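Local coordinates for putative sugar ABC transporter, substrate-binding protein (Clostridium phytofermentans, PDB 4WZZ), which binds L-rhamnose in a pocket between its two lobes and probably serves as the sugar-capturing component of an ABC transporter, at residues W181-A186 against A195-M200; Q165-A170 against V243-T248; K77-A82 against A309-V314. All coordinates share one frame; numbering follows the deposited sequence.

Contact 1. Residues W181-A186 against A195-M200; sequences WAVLSA and AWIDGM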
ATOM      1  N   TRP A 181     -18.625  -6.958  10.730  1.00 12.16           N
ATOM      2  CA  TRP A 181     -17.413  -6.191  10.566  1.00 11.48           C
ATOM      3  C   TRP A 181     -17.566  -5.305   9.337  1.00 11.34           C
ATOM      4  O   TRP A 181     -18.489  -5.474   8.534  1.00 12.03           O
ATOM      5  CB  TRP A 181     -16.183  -7.094  10.483  1.00 10.94           C
ATOM      6  CG  TRP A 181     -16.137  -8.008   9.286  1.00 11.34           C
ATOM      7  CD1 TRP A 181     -16.860  -9.148   9.090  1.00 13.47           C
ATOM      8  CD2 TRP A 181     -15.320  -7.843   8.131  1.00 11.28           C
ATOM      9  NE1 TRP A 181     -16.524  -9.710   7.879  1.00 12.56           N
ATOM     10  CE2 TRP A 181     -15.570  -8.936   7.281  1.00 11.72           C
ATOM     11  CE3 TRP A 181     -14.374  -6.892   7.748  1.00 12.50           C
ATOM     12  CZ2 TRP A 181     -14.935  -9.078   6.045  1.00 11.76           C
ATOM     13  CZ3 TRP A 181     -13.724  -7.052   6.550  1.00 10.53           C
ATOM     14  CH2 TRP A 181     -14.016  -8.135   5.703  1.00 11.17           C
ATOM     15  N   ALA A 182     -16.699  -4.310   9.239  1.00 10.70           N
ATOM     16  CA  ALA A 182     -16.746  -3.360   8.142  1.00 10.75           C
ATOM     17  C   ALA A 182     -15.342  -3.037   7.654  1.00 10.52           C
ATOM     18  O   ALA A 182     -14.373  -3.173   8.388  1.00  9.56           O
ATOM     19  CB  ALA A 182     -17.454  -2.072   8.571  1.00 12.38           C
ATOM     20  N   VAL A 183     -15.251  -2.625   6.392  1.00 10.34           N
ATOM     21  CA  VAL A 183     -14.000  -2.128   5.842  1.00  9.89           C
ATOM     22  C   VAL A 183     -14.025  -0.610   5.775  1.00 10.49           C
ATOM     23  O   VAL A 183     -14.980  -0.011   5.268  1.00 10.57           O
ATOM     24  CB  VAL A 183     -13.777  -2.631   4.420  1.00 10.31           C
ATOM     25  CG1 VAL A 183     -12.561  -1.951   3.803  1.00 10.73           C
ATOM     26  CG2 VAL A 183     -13.664  -4.176   4.425  1.00 11.42           C
ATOM     27  N   LEU A 184     -12.968   0.003   6.290  1.00  9.15           N
ATOM     28  CA  LEU A 184     -12.718   1.423   6.083  1.00  9.06           C
ATOM     29  C   LEU A 184     -11.539   1.479   5.131  1.00  9.15           C
ATOM     30  O   LEU A 184     -10.393   1.204   5.514  1.00  8.47           O
ATOM     31  CB  LEU A 184     -12.355   2.126   7.395  1.00 10.22           C
ATOM     32  CG  LEU A 184     -11.909   3.579   7.258  1.00 10.33           C
ATOM     33  CD1 LEU A 184     -13.038   4.422   6.697  1.00 12.44           C
ATOM     34  CD2 LEU A 184     -11.446   4.141   8.619  1.00 11.61           C
ATOM     35  N   SER A 185     -11.853   1.789   3.876  1.00  9.50           N
ATOM     36  CA  SER A 185     -10.841   1.822   2.825  1.00  9.59           C
ATOM     37  C   SER A 185     -10.289   3.237   2.633  1.00 10.31           C
ATOM     38  O   SER A 185     -10.596   4.171   3.404  1.00  9.87           O
ATOM     39  CB  SER A 185     -11.453   1.318   1.521  1.00 10.35           C
ATOM     40  OG  SER A 185     -10.450   1.040   0.574  1.00 10.80           O
ATOM     41  N   ALA A 186      -9.468   3.387   1.602  1.00 10.73           N
ATOM     42  CA  ALA A 186      -8.936   4.684   1.201  1.00 10.29           C
ATOM     43  C   ALA A 186      -9.812   5.229   0.056  1.00 13.93           C
ATOM     44  O   ALA A 186     -11.028   5.254   0.188  1.00 12.70           O
ATOM     45  CB  ALA A 186      -7.466   4.545   0.781  1.00  9.81           C
ATOM     46  N   ALA A 195      -7.951  -4.286  -4.629  1.00 13.14           N
ATOM     47  CA  ALA A 195      -7.442  -5.645  -4.779  1.00 13.34           C
ATOM     48  C   ALA A 195      -7.471  -6.415  -3.459  1.00 12.68           C
ATOM     49  O   ALA A 195      -7.848  -7.605  -3.426  1.00 12.99           O
ATOM     50  CB  ALA A 195      -6.036  -5.637  -5.380  1.00 14.19           C
ATOM     51  N   TRP A 196      -7.082  -5.750  -2.372  1.00 11.86           N
ATOM     52  CA  TRP A 196      -7.137  -6.386  -1.059  1.00 11.39           C
ATOM     53  C   TRP A 196      -8.566  -6.696  -0.659  1.00 13.05           C
ATOM     54  O   TRP A 196      -8.840  -7.745  -0.074  1.00 11.50           O
ATOM     55  CB  TRP A 196      -6.466  -5.519  -0.000  1.00 10.50           C
ATOM     56  CG  TRP A 196      -5.003  -5.306  -0.285  1.00 10.40           C
ATOM     57  CD1 TRP A 196      -4.142  -6.194  -0.856  1.00 14.07           C
ATOM     58  CD2 TRP A 196      -4.252  -4.123  -0.031  1.00 10.00           C
ATOM     59  NE1 TRP A 196      -2.886  -5.637  -0.964  1.00 11.41           N
ATOM     60  CE2 TRP A 196      -2.935  -4.355  -0.465  1.00 10.17           C
ATOM     61  CE3 TRP A 196      -4.570  -2.878   0.512  1.00  9.61           C
ATOM     62  CZ2 TRP A 196      -1.924  -3.383  -0.355  1.00  9.95           C
ATOM     63  CZ3 TRP A 196      -3.582  -1.941   0.623  1.00 10.27           C
ATOM     64  CH2 TRP A 196      -2.280  -2.189   0.189  1.00 10.83           C
ATOM     65  N   ILE A 197      -9.469  -5.766  -0.928  1.00 11.63           N
ATOM     66  CA  ILE A 197     -10.873  -5.954  -0.572  1.00 11.88           C
ATOM     67  C   ILE A 197     -11.478  -7.078  -1.408  1.00 13.82           C
ATOM     68  O   ILE A 197     -12.183  -7.941  -0.892  1.00 13.29           O
ATOM     69  CB  ILE A 197     -11.667  -4.659  -0.723  1.00 12.26           C
ATOM     70  CG1 ILE A 197     -11.196  -3.646   0.307  1.00 12.98           C
ATOM     71  CG2 ILE A 197     -13.182  -4.920  -0.516  1.00 14.27           C
ATOM     72  CD1 ILE A 197     -11.563  -2.196  -0.027  1.00 14.56           C
ATOM     73  N   ASP A 198     -11.163  -7.113  -2.699  1.00 13.33           N
ATOM     74  CA  ASP A 198     -11.629  -8.222  -3.520  1.00 16.35           C
ATOM     75  C   ASP A 198     -11.056  -9.532  -3.013  1.00 14.08           C
ATOM     76  O   ASP A 198     -11.753 -10.555  -2.981  1.00 14.60           O
ATOM     77  CB  ASP A 198     -11.242  -8.011  -4.969  1.00 14.90           C
ATOM     78  CG  ASP A 198     -12.121  -6.976  -5.660  1.00 29.02           C
ATOM     79  OD1 ASP A 198     -13.222  -6.661  -5.135  1.00 30.78           O
ATOM     80  OD2 ASP A 198     -11.707  -6.471  -6.725  1.00 29.68           O
ATOM     81  N   GLY A 199      -9.784  -9.506  -2.632  1.00 13.50           N
ATOM     82  CA  GLY A 199      -9.144 -10.671  -2.060  1.00 14.29           C
ATOM     83  C   GLY A 199      -9.857 -11.138  -0.800  1.00 13.11           C
ATOM     84  O   GLY A 199     -10.065 -12.344  -0.600  1.00 13.51           O
HETATM   85  N   MSE A 200     -10.213 -10.200   0.076  1.00 14.45           N
HETATM   86  CA  MSE A 200     -10.871 -10.558   1.332  1.00 12.38           C
HETATM   87  C   MSE A 200     -12.215 -11.192   1.018  1.00 13.06           C
HETATM   88  O   MSE A 200     -12.624 -12.151   1.661  1.00 13.30           O
HETATM   89  CB  MSE A 200     -11.036  -9.320   2.228  1.00 11.57           C
HETATM   90  CG  MSE A 200      -9.759  -8.910   2.854  1.00 10.84           C
HETATM   91 SE   MSE A 200     -10.137  -7.478   4.177  1.00 27.06          SE
HETATM   92  CE  MSE A 200      -9.693  -5.951   3.062  1.00 20.52           C
TER

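Contact 2. Residues Q165-A170 against V243-T248; sequences QALMDA and VICAPT. With RAM (alpha-L-rhamnopyranose), chain B.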
ATOM      1  N   GLN A 165      -5.627 -12.738   3.212  1.00 11.25           N
ATOM      2  CA  GLN A 165      -5.720 -13.874   4.098  1.00 12.27           C
ATOM      3  C   GLN A 165      -5.341 -13.479   5.527  1.00 12.18           C
ATOM      4  O   GLN A 165      -6.024 -13.842   6.493  1.00 13.65           O
ATOM      5  CB  GLN A 165      -4.853 -14.998   3.525  1.00 16.83           C
ATOM      6  CG  GLN A 165      -4.873 -16.261   4.294  1.00 23.00           C
ATOM      7  CD  GLN A 165      -6.188 -16.977   4.170  1.00 32.72           C
ATOM      8  OE1 GLN A 165      -6.614 -17.331   3.064  1.00 28.64           O
ATOM      9  NE2 GLN A 165      -6.848 -17.206   5.308  1.00 34.44           N
ATOM     10  N   ALA A 166      -4.280 -12.685   5.674  1.00 14.86           N
ATOM     11  CA  ALA A 166      -3.874 -12.224   6.999  1.00 12.23           C
ATOM     12  C   ALA A 166      -5.008 -11.440   7.636  1.00 11.02           C
ATOM     13  O   ALA A 166      -5.340 -11.617   8.810  1.00 11.35           O
ATOM     14  CB  ALA A 166      -2.625 -11.334   6.897  1.00 14.36           C
ATOM     15  N   LEU A 167      -5.604 -10.533   6.872  1.00  9.38           N
ATOM     16  CA  LEU A 167      -6.674  -9.723   7.409  1.00  9.14           C
ATOM     17  C   LEU A 167      -7.911 -10.526   7.768  1.00 11.32           C
ATOM     18  O   LEU A 167      -8.504 -10.311   8.816  1.00  9.56           O
ATOM     19  CB  LEU A 167      -7.000  -8.574   6.443  1.00  9.03           C
ATOM     20  CG  LEU A 167      -5.874  -7.525   6.317  1.00 10.45           C
ATOM     21  CD1 LEU A 167      -6.224  -6.474   5.297  1.00 11.74           C
ATOM     22  CD2 LEU A 167      -5.553  -6.889   7.662  1.00 11.91           C
HETATM   23  N   MSE A 168      -8.309 -11.467   6.914  1.00 10.59           N
HETATM   24  CA  MSE A 168      -9.505 -12.258   7.229  1.00 10.75           C
HETATM   25  C   MSE A 168      -9.276 -13.080   8.488  1.00 12.72           C
HETATM   26  O   MSE A 168     -10.165 -13.183   9.332  1.00 11.84           O
HETATM   27  CB  MSE A 168      -9.934 -13.163   6.080  1.00 12.60           C
HETATM   28  CG  MSE A 168     -10.619 -12.435   4.930  1.00 12.72           C
HETATM   29 SE   MSE A 168     -12.098 -11.236   5.500  1.00 22.56          SE
HETATM   30  CE  MSE A 168     -13.057 -12.465   6.683  1.00 13.47           C
ATOM     31  N   ASP A 169      -8.097 -13.682   8.610  1.00 14.26           N
ATOM     32  CA  ASP A 169      -7.786 -14.478   9.798  1.00 14.80           C
ATOM     33  C   ASP A 169      -7.743 -13.585  11.028  1.00 10.52           C
ATOM     34  O   ASP A 169      -8.197 -13.997  12.097  1.00 12.69           O
ATOM     35  CB  ASP A 169      -6.474 -15.250   9.631  1.00 16.00           C
ATOM     36  CG  ASP A 169      -6.606 -16.443   8.673  1.00 21.74           C
ATOM     37  OD1 ASP A 169      -7.742 -16.930   8.470  1.00 19.75           O
ATOM     38  OD2 ASP A 169      -5.574 -16.896   8.114  1.00 23.07           O
ATOM     39  N   ALA A 170      -7.252 -12.348  10.885  1.00 11.00           N
ATOM     40  CA  ALA A 170      -7.277 -11.402  11.982  1.00 11.25           C
ATOM     41  C   ALA A 170      -8.687 -11.083  12.413  1.00 13.23           C
ATOM     42  O   ALA A 170      -9.011 -11.099  13.604  1.00 12.53           O
ATOM     43  CB  ALA A 170      -6.540 -10.111  11.612  1.00 13.53           C
ATOM     44  N   VAL A 243     -15.599  -5.603  14.609  1.00  9.23           N
ATOM     45  CA  VAL A 243     -14.280  -5.297  14.082  1.00  8.67           C
ATOM     46  C   VAL A 243     -14.398  -4.330  12.911  1.00  9.65           C
ATOM     47  O   VAL A 243     -15.249  -4.509  12.018  1.00 10.08           O
ATOM     48  CB  VAL A 243     -13.548  -6.560  13.574  1.00 12.39           C
ATOM     49  CG1 VAL A 243     -12.138  -6.213  13.133  1.00 13.95           C
ATOM     50  CG2 VAL A 243     -13.530  -7.645  14.636  1.00 13.89           C
ATOM     51  N   ILE A 244     -13.527  -3.325  12.920  1.00  9.76           N
ATOM     52  CA  ILE A 244     -13.273  -2.481  11.756  1.00  8.02           C
ATOM     53  C   ILE A 244     -11.929  -2.912  11.168  1.00  7.52           C
ATOM     54  O   ILE A 244     -10.938  -3.017  11.875  1.00  8.98           O
ATOM     55  CB  ILE A 244     -13.261  -0.985  12.109  1.00  9.05           C
ATOM     56  CG1 ILE A 244     -14.658  -0.535  12.580  1.00 11.09           C
ATOM     57  CG2 ILE A 244     -12.844  -0.144  10.910  1.00 10.01           C
ATOM     58  CD1 ILE A 244     -14.665   0.872  13.198  1.00  8.94           C
ATOM     59  N   CYS A 245     -11.934  -3.208   9.877  1.00  7.23           N
ATOM     60  CA  CYS A 245     -10.726  -3.547   9.151  1.00  9.48           C
ATOM     61  C   CYS A 245     -10.410  -2.372   8.255  1.00  7.92           C
ATOM     62  O   CYS A 245     -11.193  -2.022   7.373  1.00  9.13           O
ATOM     63  CB  CYS A 245     -10.923  -4.821   8.332  1.00 11.00           C
ATOM     64  SG  CYS A 245      -9.424  -5.182   7.379  1.00 11.36           S
ATOM     65  N   ALA A 246      -9.270  -1.726   8.507  1.00  7.69           N
ATOM     66  CA  ALA A 246      -8.864  -0.520   7.787  1.00  6.70           C
ATOM     67  C   ALA A 246      -7.549  -0.770   7.015  1.00  8.46           C
ATOM     68  O   ALA A 246      -6.430  -0.573   7.550  1.00  7.65           O
ATOM     69  CB  ALA A 246      -8.683   0.652   8.792  1.00  8.12           C
ATOM     70  N   PRO A 247      -7.652  -1.218   5.747  1.00  6.78           N
ATOM     71  CA  PRO A 247      -6.425  -1.536   4.987  1.00  7.51           C
ATOM     72  C   PRO A 247      -5.812  -0.290   4.344  1.00  7.17           C
ATOM     73  O   PRO A 247      -5.608  -0.209   3.124  1.00  9.00           O
ATOM     74  CB  PRO A 247      -6.928  -2.510   3.923  1.00  8.25           C
ATOM     75  CG  PRO A 247      -8.332  -2.002   3.656  1.00  8.93           C
ATOM     76  CD  PRO A 247      -8.854  -1.678   5.036  1.00  7.18           C
ATOM     77  N   THR A 248      -5.502   0.681   5.200  1.00  6.75           N
ATOM     78  CA  THR A 248      -4.926   1.958   4.800  1.00  7.23           C
ATOM     79  C   THR A 248      -4.284   2.556   6.049  1.00  8.30           C
ATOM     80  O   THR A 248      -4.887   2.554   7.125  1.00  7.98           O
ATOM     81  CB  THR A 248      -5.973   2.966   4.262  1.00 10.25           C
ATOM     82  OG1 THR A 248      -5.550   4.296   4.595  1.00  9.15           O
ATOM     83  CG2 THR A 248      -7.361   2.702   4.848  1.00 11.10           C
TER
HETATM   84  C1  RAM B 401      -1.938   4.078   2.642  1.00  9.99           C
HETATM   85  C2  RAM B 401      -1.902   4.119   1.120  1.00  9.31           C
HETATM   86  C3  RAM B 401      -0.990   3.043   0.528  1.00  9.34           C
HETATM   87  C4  RAM B 401      -1.266   1.682   1.158  1.00  8.93           C
HETATM   88  C5  RAM B 401      -1.237   1.784   2.682  1.00  6.38           C
HETATM   89  C6  RAM B 401      -1.610   0.466   3.342  1.00  7.27           C
HETATM   90  O1  RAM B 401      -0.723   4.530   3.130  1.00 14.55           O
HETATM   91  O2  RAM B 401      -3.222   3.949   0.704  1.00  9.58           O
HETATM   92  O3  RAM B 401      -1.199   3.050  -0.882  1.00  9.79           O
HETATM   93  O4  RAM B 401      -0.302   0.746   0.710  1.00  8.74           O
HETATM   94  O5  RAM B 401      -2.133   2.764   3.135  1.00  8.18           O

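Contact 3. Residues K77-A82 against A309-V314; sequences KQVIEA and ASISLV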
ATOM      1  N   LYS A  77      14.200   7.578  -3.318  1.00 15.85           N
ATOM      2  CA  LYS A  77      15.196   8.620  -3.519  1.00 16.58           C
ATOM      3  C   LYS A  77      16.569   8.168  -3.021  1.00 21.93           C
ATOM      4  O   LYS A  77      17.587   8.400  -3.674  1.00 19.99           O
ATOM      5  CB  LYS A  77      14.772   9.906  -2.821  1.00 16.41           C
ATOM      6  CG  LYS A  77      15.846  11.004  -2.807  1.00 19.25           C
ATOM      7  CD  LYS A  77      15.331  12.202  -2.054  1.00 23.94           C
ATOM      8  CE  LYS A  77      16.389  13.291  -1.918  1.00 33.99           C
ATOM      9  NZ  LYS A  77      15.910  14.625  -2.384  1.00 39.64           N
ATOM     10  N   GLN A  78      16.593   7.501  -1.875  1.00 16.98           N
ATOM     11  CA  GLN A  78      17.860   7.106  -1.280  1.00 20.21           C
ATOM     12  C   GLN A  78      18.660   6.231  -2.242  1.00 22.24           C
ATOM     13  O   GLN A  78      19.858   6.463  -2.474  1.00 22.56           O
ATOM     14  CB  GLN A  78      17.606   6.392   0.041  1.00 23.87           C
ATOM     15  CG  GLN A  78      18.837   6.254   0.894  1.00 35.71           C
ATOM     16  CD  GLN A  78      19.624   5.020   0.543  1.00 39.12           C
ATOM     17  OE1 GLN A  78      20.830   5.077   0.267  1.00 42.85           O
ATOM     18  NE2 GLN A  78      18.945   3.883   0.552  1.00 36.37           N
ATOM     19  N   VAL A  79      17.998   5.243  -2.829  1.00 19.42           N
ATOM     20  CA  VAL A  79      18.682   4.305  -3.726  1.00 20.19           C
ATOM     21  C   VAL A  79      19.048   4.955  -5.058  1.00 23.69           C
ATOM     22  O   VAL A  79      20.162   4.764  -5.570  1.00 20.70           O
ATOM     23  CB  VAL A  79      17.843   3.011  -3.947  1.00 19.69           C
ATOM     24  CG1 VAL A  79      18.359   2.193  -5.124  1.00 19.83           C
ATOM     25  CG2 VAL A  79      17.865   2.155  -2.687  1.00 21.23           C
ATOM     26  N   ILE A  80      18.136   5.752  -5.606  1.00 18.77           N
ATOM     27  CA  ILE A  80      18.408   6.435  -6.857  1.00 19.36           C
ATOM     28  C   ILE A  80      19.656   7.319  -6.741  1.00 20.30           C
ATOM     29  O   ILE A  80      20.569   7.268  -7.587  1.00 22.37           O
ATOM     30  CB  ILE A  80      17.203   7.293  -7.257  1.00 18.78           C
ATOM     31  CG1 ILE A  80      16.012   6.407  -7.630  1.00 18.20           C
ATOM     32  CG2 ILE A  80      17.575   8.207  -8.402  1.00 19.53           C
ATOM     33  CD1 ILE A  80      16.285   5.444  -8.748  1.00 18.85           C
ATOM     34  N   GLU A  81      19.683   8.133  -5.694  1.00 19.96           N
ATOM     35  CA  GLU A  81      20.778   9.068  -5.449  1.00 20.80           C
ATOM     36  C   GLU A  81      22.085   8.355  -5.099  1.00 21.90           C
ATOM     37  O   GLU A  81      23.152   8.772  -5.517  1.00 22.63           O
ATOM     38  CB  GLU A  81      20.391  10.049  -4.341  1.00 23.15           C
ATOM     39  CG  GLU A  81      19.381  11.099  -4.815  1.00 25.20           C
ATOM     40  CD  GLU A  81      19.053  12.149  -3.762  1.00 32.19           C
ATOM     41  OE1 GLU A  81      19.352  11.938  -2.558  1.00 30.80           O
ATOM     42  OE2 GLU A  81      18.486  13.191  -4.144  1.00 28.62           O
ATOM     43  N   ALA A  82      21.998   7.297  -4.311  1.00 22.07           N
ATOM     44  CA  ALA A  82      23.193   6.551  -3.921  1.00 25.97           C
ATOM     45  C   ALA A  82      23.917   6.039  -5.144  1.00 27.18           C
ATOM     46  O   ALA A  82      25.140   5.898  -5.140  1.00 31.36           O
ATOM     47  CB  ALA A  82      22.821   5.395  -3.017  1.00 26.41           C
ATOM     48  N   ALA A 309      14.612  -1.583  -9.353  1.00 19.09           N
ATOM     49  CA  ALA A 309      13.935  -2.072 -10.546  1.00 21.22           C
ATOM     50  C   ALA A 309      13.868  -0.981 -11.612  1.00 23.08           C
ATOM     51  O   ALA A 309      14.035  -1.255 -12.811  1.00 23.16           O
ATOM     52  CB  ALA A 309      12.529  -2.590 -10.203  1.00 20.67           C
ATOM     53  N   SER A 310      13.667   0.262 -11.178  1.00 20.53           N
ATOM     54  CA  SER A 310      13.666   1.392 -12.092  1.00 20.13           C
ATOM     55  C   SER A 310      15.025   1.528 -12.791  1.00 21.59           C
ATOM     56  O   SER A 310      15.103   1.721 -14.001  1.00 25.25           O
ATOM     57  CB  SER A 310      13.395   2.687 -11.327  1.00 20.89           C
ATOM     58  OG  SER A 310      12.097   2.665 -10.763  1.00 19.91           O
ATOM     59  N   ILE A 311      16.097   1.458 -12.010  1.00 22.22           N
ATOM     60  CA  ILE A 311      17.443   1.556 -12.572  1.00 23.34           C
ATOM     61  C   ILE A 311      17.674   0.408 -13.537  1.00 24.08           C
ATOM     62  O   ILE A 311      18.321   0.587 -14.570  1.00 28.50           O
ATOM     63  CB  ILE A 311      18.519   1.538 -11.489  1.00 23.56           C
ATOM     64  CG1 ILE A 311      18.396   2.795 -10.614  1.00 25.53           C
ATOM     65  CG2 ILE A 311      19.924   1.506 -12.123  1.00 25.24           C
ATOM     66  CD1 ILE A 311      19.218   2.752  -9.346  1.00 24.34           C
ATOM     67  N   SER A 312      17.134  -0.766 -13.206  1.00 23.32           N
ATOM     68  CA  SER A 312      17.322  -1.951 -14.045  1.00 26.95           C
ATOM     69  C   SER A 312      16.620  -1.807 -15.392  1.00 27.01           C
ATOM     70  O   SER A 312      17.164  -2.209 -16.421  1.00 28.49           O
ATOM     71  CB  SER A 312      16.855  -3.205 -13.316  1.00 30.31           C
ATOM     72  OG  SER A 312      17.683  -3.451 -12.195  1.00 29.74           O
ATOM     73  N   LEU A 313      15.422  -1.225 -15.385  1.00 23.62           N
ATOM     74  CA  LEU A 313      14.737  -0.845 -16.620  1.00 30.01           C
ATOM     75  C   LEU A 313      15.525   0.169 -17.452  1.00 32.86           C
ATOM     76  O   LEU A 313      15.644   0.016 -18.675  1.00 28.86           O
ATOM     77  CB  LEU A 313      13.356  -0.266 -16.318  1.00 26.30           C
ATOM     78  CG  LEU A 313      12.264  -1.220 -15.834  1.00 25.23           C
ATOM     79  CD1 LEU A 313      11.050  -0.426 -15.372  1.00 22.89           C
ATOM     80  CD2 LEU A 313      11.859  -2.238 -16.904  1.00 27.60           C
ATOM     81  N   VAL A 314      16.051   1.208 -16.805  1.00 25.52           N
ATOM     82  CA  VAL A 314      16.785   2.242 -17.531  1.00 27.14           C
ATOM     83  C   VAL A 314      18.087   1.690 -18.116  1.00 28.29           C
ATOM     84  O   VAL A 314      18.488   2.061 -19.226  1.00 29.92           O
ATOM     85  CB  VAL A 314      17.095   3.465 -16.624  1.00 33.36           C
ATOM     86  CG1 VAL A 314      18.102   4.422 -17.300  1.00 28.11           C
ATOM     87  CG2 VAL A 314      15.808   4.204 -16.253  1.00 30.17           C
TER

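Contact 1. Residues W181-A186 against A195-M200
Trp-181 begins the contact by meeting the selenium of Met-200, a selenomethionine here, with the outer corner of its indole: CH2 of Trp-181 lies 4.2 Å from SE of Met-200. The selenium is 5.3 Å from the centroid of the Trp-181 six-membered ring and 71° off the ring normal, an oblique Met-aromatic contact rather than a stack. Two residues on, Val-183 lies nearest the helix in backbone terms, its CA 8.1 Å from that of Ile-197. Its CG1 branch, held anti to the backbone N (chi1 172°), packs obliquely on the end of the isoleucine, with Val-183 CG1 4.0 Å from Ile-197 CD1 and 4.1 Å from Ile-197 CG1. Leu-184 points away, into the layer formed on the other face by helix 224-237. Ser-185 closes the series. The same Ile-197 CD1 methyl comes 3.5 Å from Ser-185 OG, a van der Waals contact. Ile-197 thus spans Val-183 and Ser-185, while Met-200, one helical turn later, reaches back to Trp-181. No hydrogen bond crosses between the segments, and all five touching residues are buried. Strand and helix run nearly antiparallel at 167°, their axes 10.8 Å apart. Trp-196, next to Ile-197 on the helix, lines the rhamnose pocket. This is the first half of a beta-alpha-beta crossover, in which strand 179-185 leads into helix 191-203 and on to the neighbouring parallel strand 212-219, as in the Rossmann-like lobes of periplasmic sugar-binding proteins.

Contact 2. Residues Q165-A170 against V243-T248
Leu-167 of helix 160-174 rests its CD1 methyl against Cys-245 and Pro-247, a helix-on-sheet contact within the layered alpha/beta lobe of a periplasmic binding protein. The apolar part is small and rests on that one methyl. Leu-167 CD1 is 4.0 Å from Cys-245 SG; a chi1 of 178° swings the thiol opposite its own amide nitrogen and beside the carbonyl carbon, facing the leucine. The same CD1 lies 4.3 Å from Pro-247 CB, so the leucine spans Cys-245, next to last in the strand, and Pro-247, just past its end. Phe-295 packs against Leu-167 from outside the two segments, and Trp-181 touches Cys-245 from the adjacent strand.

Polar interactions stay within each segment or lead out of it. On the helix, Gln-165 NE2 donates to Asp-169 OD2 one turn later (3.1 Å, N-H...O 162°), with the acceptor close to the amide plane but the donor 43° out of the carboxylate plane. The other oxygen, Asp-169 OD1, takes a salt bridge from Lys-208 and a hydrogen bond with Tyr-209 OH. At the strand end Pro-247 centres an inverse gamma turn, closed by a weak bond from Thr-248 N to Ala-246 O. The turn delivers Thr-248 to the N-cap of helix 249-261, where its OG1 caps Gly-251 N and also pairs with Asp-222 OD1, whose partner oxygen OD2 is hydrogen-bonded to the rhamnose.

Contact with the bound rhamnose comes at this last residue, where Thr-248 CA sits 3.4 Å from O5 of the pyranose.

Contact 3. Residues K77-A82 against A309-V314
Helices 67-82 and 299-315 come together with the CA atoms of Ile-80 and Ile-311 nearest each other, 7.6 Å apart. Ile-80 leaves its backbone at a slant to the partner, but chi2 near -58° bends the chain so that the end methyl comes in: Ile-80 CD1 lies 3.9 Å from Ile-311 CG1. The two isoleucines pass alongside in opposite directions, which brings the methyls together as well, Ile-80 CD1 being 4.0 Å from Ile-311 CD1. Val-79 adds a looser touch through its CG1, 4.3 Å from the same Ile-311 CD1. The end of Ile-311 thus meets two consecutive residues of helix 67-82. The contact between the segments is wholly apolar; on helix 67-82 the charges are kept apart from it, Lys-77 NZ lying 3.4 Å from Glu-81 OE2 in a salt bridge between residues one helical turn apart. Next to the apolar patch, Ser-310 OG ties the helices together by hydrogen bonding to Tyr-76 OH as well as to Ala-306 O. Tyr-57 of strand 56-60 touches both isoleucines, and Leu-140 of strand 138-142 touches Ser-310, so the pair belongs to the helical layer flanking the mixed sheet in this alpha/beta lobe of the periplasmic-binding-protein fold.

Overall arrangement
Contacts 1 and 2 belong to one lobe and share a sheet: strands 179-185 and 243-246 are neighbours, joined by backbone hydrogen bonds between Ala-182 or Leu-184 and Cys-245, and helices 191-203 and 160-174 lie on the same face of it. Contact 3 lies on the opposite side of the chain's centre, about 32 Å from contact 1 between centres, where two helices back the other lobe's sheet. Touching residues are buried in all three, but contact 3 has more exposed neighbours (Gln-78, Glu-81, Ala-82) than contact 1 (Asp-198). Contacts 1 and 2 mix aliphatic packing with selenium-indole and thiol-methyl contacts, and their Trp-196 and Thr-248 reach the rhamnose pocket; contact 3 is aliphatic throughout.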